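Local structure of inositol-3-phosphate synthase (Caenorhabditis elegans, 1VKO) at residues D160-N165 and G208-N213; P193-Y198 and N213-D218; S41-R46 and V509-G514. The protein is a Rossmann-fold synthase that binds nicotinamide-adenine-dinucleotide and occurs as an assembly of four chains. All coordinates share one frame; numbering follows the deposited sequence.

Contact 1 (D160-N165 and G208-N213); sequences DISDSN and GDRANN. With NAD (nicotinamide-adenine-dinucleotide), chain G.
Ile161 and Asn213 bring the two loops together beside the adenosine half of the NAD. The Ile161 side chain forms the middle of the contact. Its CB, where the two branches part, lies 4.2 Å from Ala211 CB. CG1 stands between the backbone N and the carbonyl carbon (chi1 64°) and passes 3.5 Å from the ribose oxygen O2B of NAD. CG2 packs against the adenine, 3.6 Å from NAD C6A, while at the tip CD1 fits between NAD C8A at 3.8 Å and Ala211 CB. A branched hydrocarbon can thus lie along the base on one side and still meet the small Ala211 on the other.

Polar bonds surround this apolar centre. Ile161 O receives weak bonds from the backbone N of both Asn212 and Asn213. The amide of Asn213 reaches back, ND2 giving a hydrogen bond to Asp160 O at 2.8 Å, almost straight on to the carbonyl (169°). Farther along, Asn212 OD1 accepts from Asp163 N at 2.9 Å, and its ND2 weakly meets Asp163 OD1; amide and carboxylate planes stand 86° apart, and one asparagine serves as both acceptor and donor.

Asp160 OD2 accepts from NAD O3B at 2.7 Å, and OD1 takes O2B as well as Ser162 N, closing an Asx turn. Such an acidic residue after a strand, gripping the ribose hydroxyls, is characteristic of Rossmann folds that bind NAD. Arg210 NH1 adds a weak bond to O2B at 3.3 Å.

Gly85 N, just past strand 77-82, steadies Asp160 OD2, and Arg172 of helix 168-173 holds Ser162 OG. The contact lies at the C-terminal end of strand 154-159, an outer strand of the parallel sheet, with the second loop leading on to helix 220-238.

Contact 2 (P193-Y198 and N213-D218); sequences PLPSIY and NVIPGD. With NAD (nicotinamide-adenine-dinucleotide), chain G.
The adenine end of the Rossmann-fold NAD pocket is framed by a single beta bridge of parallel type, in which Ser196 pairs with Val214. Ser196 N donates to Asn213 O at 3.0 Å, and Ile215 N returns a bond to Ser196 O at 2.9 Å with a nearly straight N-H (166°). Bonding through its backbone alone, Ser196 keeps its hydroxyl for the ligand: OG donates to NAD N1A at 2.9 Å, while Ile197 O receives a weak bond from NAD N6A. Together they read the hydrogen-bonding edge of the base, a task that suits a small polar side chain next to a backbone carbonyl.

Asn213 ND2 also donates to Pro193 O at 3.0 Å, from above the carbonyl plane (52° out of it), in addition to its bond with Asp160 O. The Asn213 carbonyl oxygen and amide both lie against the Pro195 ring, whose CB is 3.6 Å from OD1.

Apolar groups close the rest. Ile215 carries CG1 beside its backbone N (chi1 -45°), which brings CD1 against Pro195, 3.2 Å from its O and beside CB. It also touches His223 and His226 of helix 220-238, and Ile197 packs on Ile227 of that helix and Phe285 of helix 281-291. Val214 CG1 rests against Tyr198 CB at 3.7 Å. Past the bridge one water carries the pairing on, accepting from Tyr198 N and donating to Ile215 O at 2.9 Å.

Contact 3 (S41-R46 and V509-G514); sequences SRFTYR and VTALAG
Ser41 and Phe43, on the same face of strand 38-53, meet the last turn of helix 498-513, the axes of the strand and helix segments passing 7.8 Å apart at their closest, with directions 128° apart.

The polar part is one hydrogen bond: Ser41 OG donates to Ala511 O at 2.8 Å, meeting the carbonyl nearly end-on (161°). With OG anti to the backbone N (chi1 -168°), the hydroxyl projects at the helix end and also comes within 3.1 Å of Leu512 O. Serine suits this place because it is short and can donate to carbonyls near a helix terminus. Gly514, with positive phi, ends the helix just beside it.

The apolar part is a CH-pi contact. Ala511 CB lies over one face of the Phe43 ring, 4.2 Å from its centroid, and the small methyl of alanine lets the ring lie close to the helix. Tyr45 N lies over the opposite face.

Arg46 forms a salt bridge with Asp518 of its own chain, and its backbone N bonds to Asp518 of the second subunit. The chemistry thus implies a buried joint that combines one CH-pi contact with one hydrogen bond to a helix-end carbonyl.

Contacts 1 and 2 are neighbours, their centres 9 Å apart, and they share Asn213. Their segments alternate along the chain: 160-165, 193-198, 208-213, 213-218. The loops between strand 154-159 and helix 220-238 are laced into one unit, and Asp160 N probably bonds to Leu194 O between them. Both touch NAD at its adenosine end. Contact 3, whose segment 41-46 precedes and 509-514 follows all of these, lies on the opposite side of the chain's centre, about 48 Å and 46 Å from their centres, and joins the antiparallel sheet to helix 498-513, near a second subunit. The adenosine end of the cofactor site thus lies well away from this subunit-facing region.

Contact 1 (D160-N165 and G208-N213)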
# COMPACT_ATOMS: atom_id res chain seq x y z
N ASP A 160 -7.43 -1.56 39.08
CA ASP A 160 -6.37 -0.95 38.33
C ASP A 160 -5.29 -0.42 39.24
O ASP A 160 -5.61 0.20 40.23
CB ASP A 160 -6.88 0.17 37.45
CG ASP A 160 -6.05 0.34 36.17
OD1 ASP A 160 -4.84 0.55 36.26
OD2 ASP A 160 -6.53 0.24 35.03
N ILE A 161 -4.02 -0.68 38.88
CA ILE A 161 -2.88 -0.11 39.60
C ILE A 161 -2.88 1.44 39.54
O ILE A 161 -2.19 2.09 40.33
CB ILE A 161 -1.55 -0.69 39.11
CG1 ILE A 161 -1.30 -0.31 37.63
CG2 ILE A 161 -1.51 -2.22 39.33
CD1 ILE A 161 0.14 -0.66 37.07
N SER A 162 -3.65 2.02 38.62
CA SER A 162 -3.80 3.48 38.54
C SER A 162 -5.14 3.92 39.12
O SER A 162 -6.18 3.36 38.75
CB SER A 162 -3.75 3.95 37.09
OG SER A 162 -3.97 5.36 37.08
N ASP A 163 -5.14 4.91 39.99
CA ASP A 163 -6.41 5.27 40.66
C ASP A 163 -7.31 6.22 39.88
O ASP A 163 -8.44 6.54 40.34
CB ASP A 163 -6.18 5.76 42.10
CG ASP A 163 -5.51 7.10 42.15
OD1 ASP A 163 -4.96 7.54 41.12
OD2 ASP A 163 -5.48 7.79 43.19
N SER A 164 -6.83 6.70 38.72
CA SER A 164 -7.61 7.57 37.84
C SER A 164 -9.02 7.06 37.65
O SER A 164 -9.21 5.85 37.41
CB SER A 164 -6.94 7.67 36.48
OG SER A 164 -5.65 8.23 36.61
N ASN A 165 -9.99 7.96 37.76
CA ASN A 165 -11.40 7.61 37.56
C ASN A 165 -11.65 7.46 36.06
O ASN A 165 -10.93 8.04 35.25
CB ASN A 165 -12.32 8.71 38.13
CG ASN A 165 -12.16 10.03 37.41
OD1 ASN A 165 -12.63 10.20 36.27
ND2 ASN A 165 -11.44 10.95 38.04
N GLY A 208 6.05 2.02 36.24
CA GLY A 208 6.26 2.32 37.67
C GLY A 208 5.56 3.58 38.13
O GLY A 208 4.79 3.54 39.09
N ASP A 209 5.84 4.68 37.42
CA ASP A 209 5.11 5.96 37.52
C ASP A 209 3.57 5.88 37.64
O ASP A 209 2.97 6.70 38.34
CB ASP A 209 5.44 6.84 36.28
CG ASP A 209 6.52 7.89 36.53
OD1 ASP A 209 6.78 8.21 37.72
OD2 ASP A 209 7.13 8.46 35.60
N ARG A 210 2.96 4.93 36.93
CA ARG A 210 1.50 4.85 36.83
C ARG A 210 0.86 4.15 38.04
O ARG A 210 -0.34 4.30 38.30
CB ARG A 210 1.12 4.14 35.52
CG ARG A 210 -0.36 3.91 35.26
CD ARG A 210 -0.65 2.87 34.20
NE ARG A 210 -0.86 3.50 32.91
CZ ARG A 210 -2.05 3.84 32.41
NH1 ARG A 210 -3.16 3.62 33.11
NH2 ARG A 210 -2.11 4.42 31.21
N ALA A 211 1.67 3.42 38.78
CA ALA A 211 1.16 2.51 39.79
C ALA A 211 1.05 3.19 41.16
O ALA A 211 2.03 3.20 41.92
CB ALA A 211 2.04 1.27 39.85
N ASN A 212 -0.12 3.77 41.44
CA ASN A 212 -0.37 4.47 42.67
C ASN A 212 -1.61 3.94 43.42
O ASN A 212 -2.10 4.59 44.33
CB ASN A 212 -0.50 5.96 42.39
CG ASN A 212 -1.87 6.36 41.82
OD1 ASN A 212 -2.69 5.51 41.43
ND2 ASN A 212 -2.12 7.65 41.79
N ASN A 213 -2.10 2.78 43.00
CA ASN A 213 -3.33 2.16 43.51
C ASN A 213 -3.04 0.66 43.72
O ASN A 213 -3.61 -0.18 43.04
CB ASN A 213 -4.45 2.33 42.47
CG ASN A 213 -5.84 2.20 43.04
OD1 ASN A 213 -6.09 2.53 44.20
ND2 ASN A 213 -6.79 1.74 42.21
PA NAD G . -3.80 -0.08 28.51
O1A NAD G . -2.48 0.30 28.99
O2A NAD G . -4.50 1.14 28.06
O5B NAD G . -4.53 -0.85 29.69
C5B NAD G . -3.79 -1.46 30.70
C4B NAD G . -4.36 -1.00 32.02
O4B NAD G . -4.14 -2.01 32.98
C3B NAD G . -3.67 0.24 32.54
O3B NAD G . -4.71 0.97 33.18
C2B NAD G . -2.75 -0.22 33.63
O2B NAD G . -2.93 0.73 34.68
C1B NAD G . -3.41 -1.53 34.07
N9A NAD G . -2.59 -2.58 34.73
C8A NAD G . -1.31 -2.98 34.49
N7A NAD G . -1.01 -3.96 35.37
C5A NAD G . -2.05 -4.22 36.18
C6A NAD G . -2.27 -5.09 37.26
N6A NAD G . -1.32 -5.90 37.76
N1A NAD G . -3.49 -5.07 37.89
C2A NAD G . -4.46 -4.20 37.50
N3A NAD G . -4.21 -3.33 36.48
C4A NAD G . -3.04 -3.33 35.80
O3 NAD G . -3.72 -1.19 27.34
PN NAD G . -5.04 -1.63 26.56
O1N NAD G . -6.19 -1.36 27.46
O2N NAD G . -5.00 -0.99 25.24
O5D NAD G . -4.99 -3.25 26.47
C5D NAD G . -4.68 -4.03 27.61
C4D NAD G . -4.16 -5.45 27.28
O4D NAD G . -4.97 -6.06 26.30
C3D NAD G . -2.72 -5.47 26.74
O3D NAD G . -2.05 -6.56 27.31
C2D NAD G . -2.91 -5.84 25.29
O2D NAD G . -1.85 -6.59 24.71
C1D NAD G . -4.14 -6.70 25.36
N1N NAD G . -4.64 -6.77 24.00
C2N NAD G . -5.06 -5.64 23.37
C3N NAD G . -5.51 -5.73 22.07
C7N NAD G . -6.29 -4.57 21.57
O7N NAD G . -6.38 -3.48 22.47
N7N NAD G . -6.88 -4.62 20.37
C4N NAD G . -5.56 -6.97 21.40
C5N NAD G . -5.11 -8.10 22.05
C6N NAD G . -4.64 -7.99 23.36

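Contact 2 (P193-Y198 and N213-D218)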
# COMPACT_ATOMS: atom_id res chain seq x y z
N PRO A 193 -11.32 2.58 39.97
CA PRO A 193 -11.04 1.15 40.11
C PRO A 193 -10.46 0.80 41.47
O PRO A 193 -9.78 1.62 42.07
CB PRO A 193 -9.97 0.91 39.05
CG PRO A 193 -10.17 2.01 38.05
CD PRO A 193 -10.52 3.20 38.88
N LEU A 194 -10.75 -0.41 41.94
CA LEU A 194 -10.14 -0.95 43.16
C LEU A 194 -8.61 -1.08 42.99
O LEU A 194 -8.12 -1.17 41.89
CB LEU A 194 -10.79 -2.30 43.52
CG LEU A 194 -12.33 -2.36 43.55
CD1 LEU A 194 -12.82 -3.78 43.69
CD2 LEU A 194 -12.89 -1.53 44.66
N PRO A 195 -7.86 -1.00 44.08
CA PRO A 195 -6.41 -1.24 43.99
C PRO A 195 -6.09 -2.67 43.62
O PRO A 195 -6.88 -3.57 43.90
CB PRO A 195 -5.90 -0.88 45.39
CG PRO A 195 -7.08 -0.84 46.26
CD PRO A 195 -8.30 -0.61 45.43
N SER A 196 -4.98 -2.86 42.91
CA SER A 196 -4.65 -4.18 42.42
C SER A 196 -3.33 -4.68 42.95
O SER A 196 -2.63 -3.98 43.69
CB SER A 196 -4.58 -4.18 40.88
OG SER A 196 -5.00 -5.44 40.39
N ILE A 197 -2.98 -5.89 42.54
CA ILE A 197 -1.71 -6.52 42.84
C ILE A 197 -0.77 -5.90 41.84
O ILE A 197 -1.09 -5.83 40.67
CB ILE A 197 -1.85 -8.02 42.59
CG1 ILE A 197 -2.96 -8.59 43.46
CG2 ILE A 197 -0.56 -8.78 42.86
CD1 ILE A 197 -3.32 -10.00 43.09
N TYR A 198 0.41 -5.46 42.29
CA TYR A 198 1.45 -4.95 41.40
C TYR A 198 2.76 -5.66 41.71
O TYR A 198 3.35 -5.42 42.74
CB TYR A 198 1.59 -3.44 41.62
CG TYR A 198 2.72 -2.76 40.85
CD1 TYR A 198 2.97 -3.08 39.52
CD2 TYR A 198 3.53 -1.81 41.44
CE1 TYR A 198 3.99 -2.49 38.82
CE2 TYR A 198 4.55 -1.20 40.74
CZ TYR A 198 4.76 -1.54 39.42
OH TYR A 198 5.78 -0.98 38.69
N ASN A 213 -2.10 2.78 43.00
CA ASN A 213 -3.33 2.16 43.51
C ASN A 213 -3.04 0.66 43.72
O ASN A 213 -3.61 -0.18 43.04
CB ASN A 213 -4.45 2.33 42.47
CG ASN A 213 -5.84 2.20 43.04
OD1 ASN A 213 -6.09 2.53 44.20
ND2 ASN A 213 -6.79 1.74 42.21
N VAL A 214 -2.13 0.33 44.65
CA VAL A 214 -1.74 -1.07 44.88
C VAL A 214 -2.00 -1.62 46.28
O VAL A 214 -1.83 -0.92 47.28
CB VAL A 214 -0.26 -1.39 44.40
CG1 VAL A 214 0.19 -0.42 43.31
CG2 VAL A 214 0.72 -1.43 45.53
N ILE A 215 -2.41 -2.89 46.34
CA ILE A 215 -2.60 -3.62 47.60
C ILE A 215 -1.26 -3.64 48.35
O ILE A 215 -0.27 -4.06 47.77
CB ILE A 215 -3.04 -5.12 47.34
CG1 ILE A 215 -4.14 -5.28 46.27
CG2 ILE A 215 -3.42 -5.83 48.62
CD1 ILE A 215 -5.38 -4.57 46.53
N PRO A 216 -1.20 -3.23 49.62
CA PRO A 216 0.07 -3.23 50.38
C PRO A 216 0.68 -4.64 50.56
O PRO A 216 0.01 -5.64 50.29
CB PRO A 216 -0.34 -2.67 51.74
CG PRO A 216 -1.59 -1.89 51.48
CD PRO A 216 -2.31 -2.70 50.43
N GLY A 217 1.95 -4.73 50.94
CA GLY A 217 2.59 -6.00 51.30
C GLY A 217 3.15 -6.85 50.16
O GLY A 217 2.86 -6.58 49.00
N ASP A 218 3.92 -7.89 50.52
CA ASP A 218 4.50 -8.85 49.54
C ASP A 218 4.09 -10.29 49.79
O ASP A 218 4.69 -11.21 49.25
CB ASP A 218 6.02 -8.81 49.56
CG ASP A 218 6.56 -7.41 49.40
OD1 ASP A 218 6.33 -6.79 48.32
OD2 ASP A 218 7.23 -6.85 50.31
PA NAD G . -3.80 -0.08 28.51
O1A NAD G . -2.48 0.30 28.99
O2A NAD G . -4.50 1.14 28.06
O5B NAD G . -4.53 -0.85 29.69
C5B NAD G . -3.79 -1.46 30.70
C4B NAD G . -4.36 -1.00 32.02
O4B NAD G . -4.14 -2.01 32.98
C3B NAD G . -3.67 0.24 32.54
O3B NAD G . -4.71 0.97 33.18
C2B NAD G . -2.75 -0.22 33.63
O2B NAD G . -2.93 0.73 34.68
C1B NAD G . -3.41 -1.53 34.07
N9A NAD G . -2.59 -2.58 34.73
C8A NAD G . -1.31 -2.98 34.49
N7A NAD G . -1.01 -3.96 35.37
C5A NAD G . -2.05 -4.22 36.18
C6A NAD G . -2.27 -5.09 37.26
N6A NAD G . -1.32 -5.90 37.76
N1A NAD G . -3.49 -5.07 37.89
C2A NAD G . -4.46 -4.20 37.50
N3A NAD G . -4.21 -3.33 36.48
C4A NAD G . -3.04 -3.33 35.80
O3 NAD G . -3.72 -1.19 27.34
PN NAD G . -5.04 -1.63 26.56
O1N NAD G . -6.19 -1.36 27.46
O2N NAD G . -5.00 -0.99 25.24
O5D NAD G . -4.99 -3.25 26.47
C5D NAD G . -4.68 -4.03 27.61
C4D NAD G . -4.16 -5.45 27.28
O4D NAD G . -4.97 -6.06 26.30
C3D NAD G . -2.72 -5.47 26.74
O3D NAD G . -2.05 -6.56 27.31
C2D NAD G . -2.91 -5.84 25.29
O2D NAD G . -1.85 -6.59 24.71
C1D NAD G . -4.14 -6.70 25.36
N1N NAD G . -4.64 -6.77 24.00
C2N NAD G . -5.06 -5.64 23.37
C3N NAD G . -5.51 -5.73 22.07
C7N NAD G . -6.29 -4.57 21.57
O7N NAD G . -6.38 -3.48 22.47
N7N NAD G . -6.88 -4.62 20.37
C4N NAD G . -5.56 -6.97 21.40
C5N NAD G . -5.11 -8.10 22.05
C6N NAD G . -4.64 -7.99 23.36
O HOH W 1 0.52 -5.39 45.34

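Contact 3 (S41-R46 and V509-G514)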
# COMPACT_ATOMS: atom_id res chain seq x y z
N SER A 41 -32.81 -30.46 24.00
CA SER A 41 -32.56 -30.48 22.57
C SER A 41 -31.67 -31.65 22.18
O SER A 41 -30.50 -31.70 22.54
CB SER A 41 -31.93 -29.16 22.15
OG SER A 41 -31.92 -29.02 20.75
N ARG A 42 -32.24 -32.60 21.45
CA ARG A 42 -31.49 -33.79 21.04
C ARG A 42 -30.89 -33.51 19.68
O ARG A 42 -31.60 -33.12 18.76
CB ARG A 42 -32.37 -35.06 21.06
CG ARG A 42 -31.97 -36.21 20.10
CD ARG A 42 -32.94 -37.41 20.11
NE ARG A 42 -34.32 -37.06 20.50
CZ ARG A 42 -34.84 -37.17 21.74
NH1 ARG A 42 -34.10 -37.64 22.74
NH2 ARG A 42 -36.09 -36.82 21.99
N PHE A 43 -29.58 -33.68 19.58
CA PHE A 43 -28.83 -33.45 18.35
C PHE A 43 -28.07 -34.72 17.98
O PHE A 43 -27.37 -35.28 18.81
CB PHE A 43 -27.88 -32.28 18.55
CG PHE A 43 -26.87 -32.09 17.44
CD1 PHE A 43 -27.27 -31.72 16.16
CD2 PHE A 43 -25.51 -32.29 17.69
CE1 PHE A 43 -26.33 -31.55 15.14
CE2 PHE A 43 -24.58 -32.14 16.68
CZ PHE A 43 -24.99 -31.76 15.40
N THR A 44 -28.22 -35.19 16.75
CA THR A 44 -27.49 -36.35 16.25
C THR A 44 -26.22 -35.88 15.55
O THR A 44 -26.29 -35.29 14.47
CB THR A 44 -28.40 -37.17 15.31
OG1 THR A 44 -29.43 -37.84 16.08
CG2 THR A 44 -27.64 -38.30 14.63
N TYR A 45 -25.06 -36.13 16.17
CA TYR A 45 -23.76 -35.63 15.68
C TYR A 45 -23.05 -36.58 14.67
O TYR A 45 -22.76 -37.74 14.98
CB TYR A 45 -22.85 -35.27 16.87
CG TYR A 45 -21.43 -34.84 16.52
CD1 TYR A 45 -21.19 -33.68 15.76
CD2 TYR A 45 -20.32 -35.58 16.96
CE1 TYR A 45 -19.90 -33.28 15.43
CE2 TYR A 45 -19.00 -35.18 16.64
CZ TYR A 45 -18.81 -34.02 15.88
OH TYR A 45 -17.56 -33.59 15.56
N ARG A 46 -22.78 -36.08 13.47
CA ARG A 46 -22.13 -36.90 12.44
C ARG A 46 -20.62 -36.84 12.53
O ARG A 46 -20.03 -35.81 12.24
CB ARG A 46 -22.55 -36.44 11.04
CG ARG A 46 -24.05 -36.48 10.73
CD ARG A 46 -24.28 -36.48 9.23
NE ARG A 46 -25.58 -35.99 8.79
CZ ARG A 46 -25.81 -34.76 8.31
NH1 ARG A 46 -24.84 -33.85 8.23
NH2 ARG A 46 -27.04 -34.45 7.93
N VAL A 509 -25.01 -23.12 18.55
CA VAL A 509 -26.24 -22.46 19.04
C VAL A 509 -27.47 -22.89 18.27
O VAL A 509 -28.57 -22.85 18.83
CB VAL A 509 -26.17 -20.90 19.08
CG1 VAL A 509 -25.04 -20.44 19.98
CG2 VAL A 509 -25.99 -20.34 17.70
N THR A 510 -27.33 -23.29 17.01
CA THR A 510 -28.49 -23.79 16.29
C THR A 510 -28.89 -25.16 16.79
O THR A 510 -30.09 -25.41 16.96
CB THR A 510 -28.40 -23.70 14.76
OG1 THR A 510 -27.20 -24.29 14.27
CG2 THR A 510 -28.26 -22.26 14.36
N ALA A 511 -27.91 -26.03 17.05
CA ALA A 511 -28.11 -27.33 17.73
C ALA A 511 -28.79 -27.21 19.10
O ALA A 511 -29.75 -27.95 19.40
CB ALA A 511 -26.78 -28.07 17.87
N LEU A 512 -28.31 -26.28 19.94
CA LEU A 512 -29.01 -25.93 21.18
C LEU A 512 -30.47 -25.54 20.96
O LEU A 512 -31.35 -26.06 21.64
CB LEU A 512 -28.29 -24.82 21.97
CG LEU A 512 -26.83 -25.14 22.32
CD1 LEU A 512 -26.10 -23.90 22.78
CD2 LEU A 512 -26.70 -26.25 23.33
N ALA A 513 -30.71 -24.64 19.99
CA ALA A 513 -32.05 -24.07 19.75
C ALA A 513 -33.02 -25.00 19.06
O ALA A 513 -34.24 -24.78 19.14
CB ALA A 513 -31.97 -22.77 18.96
N GLY A 514 -32.49 -26.02 18.38
CA GLY A 514 -33.29 -27.09 17.78
C GLY A 514 -33.26 -27.16 16.26
O GLY A 514 -33.86 -28.05 15.65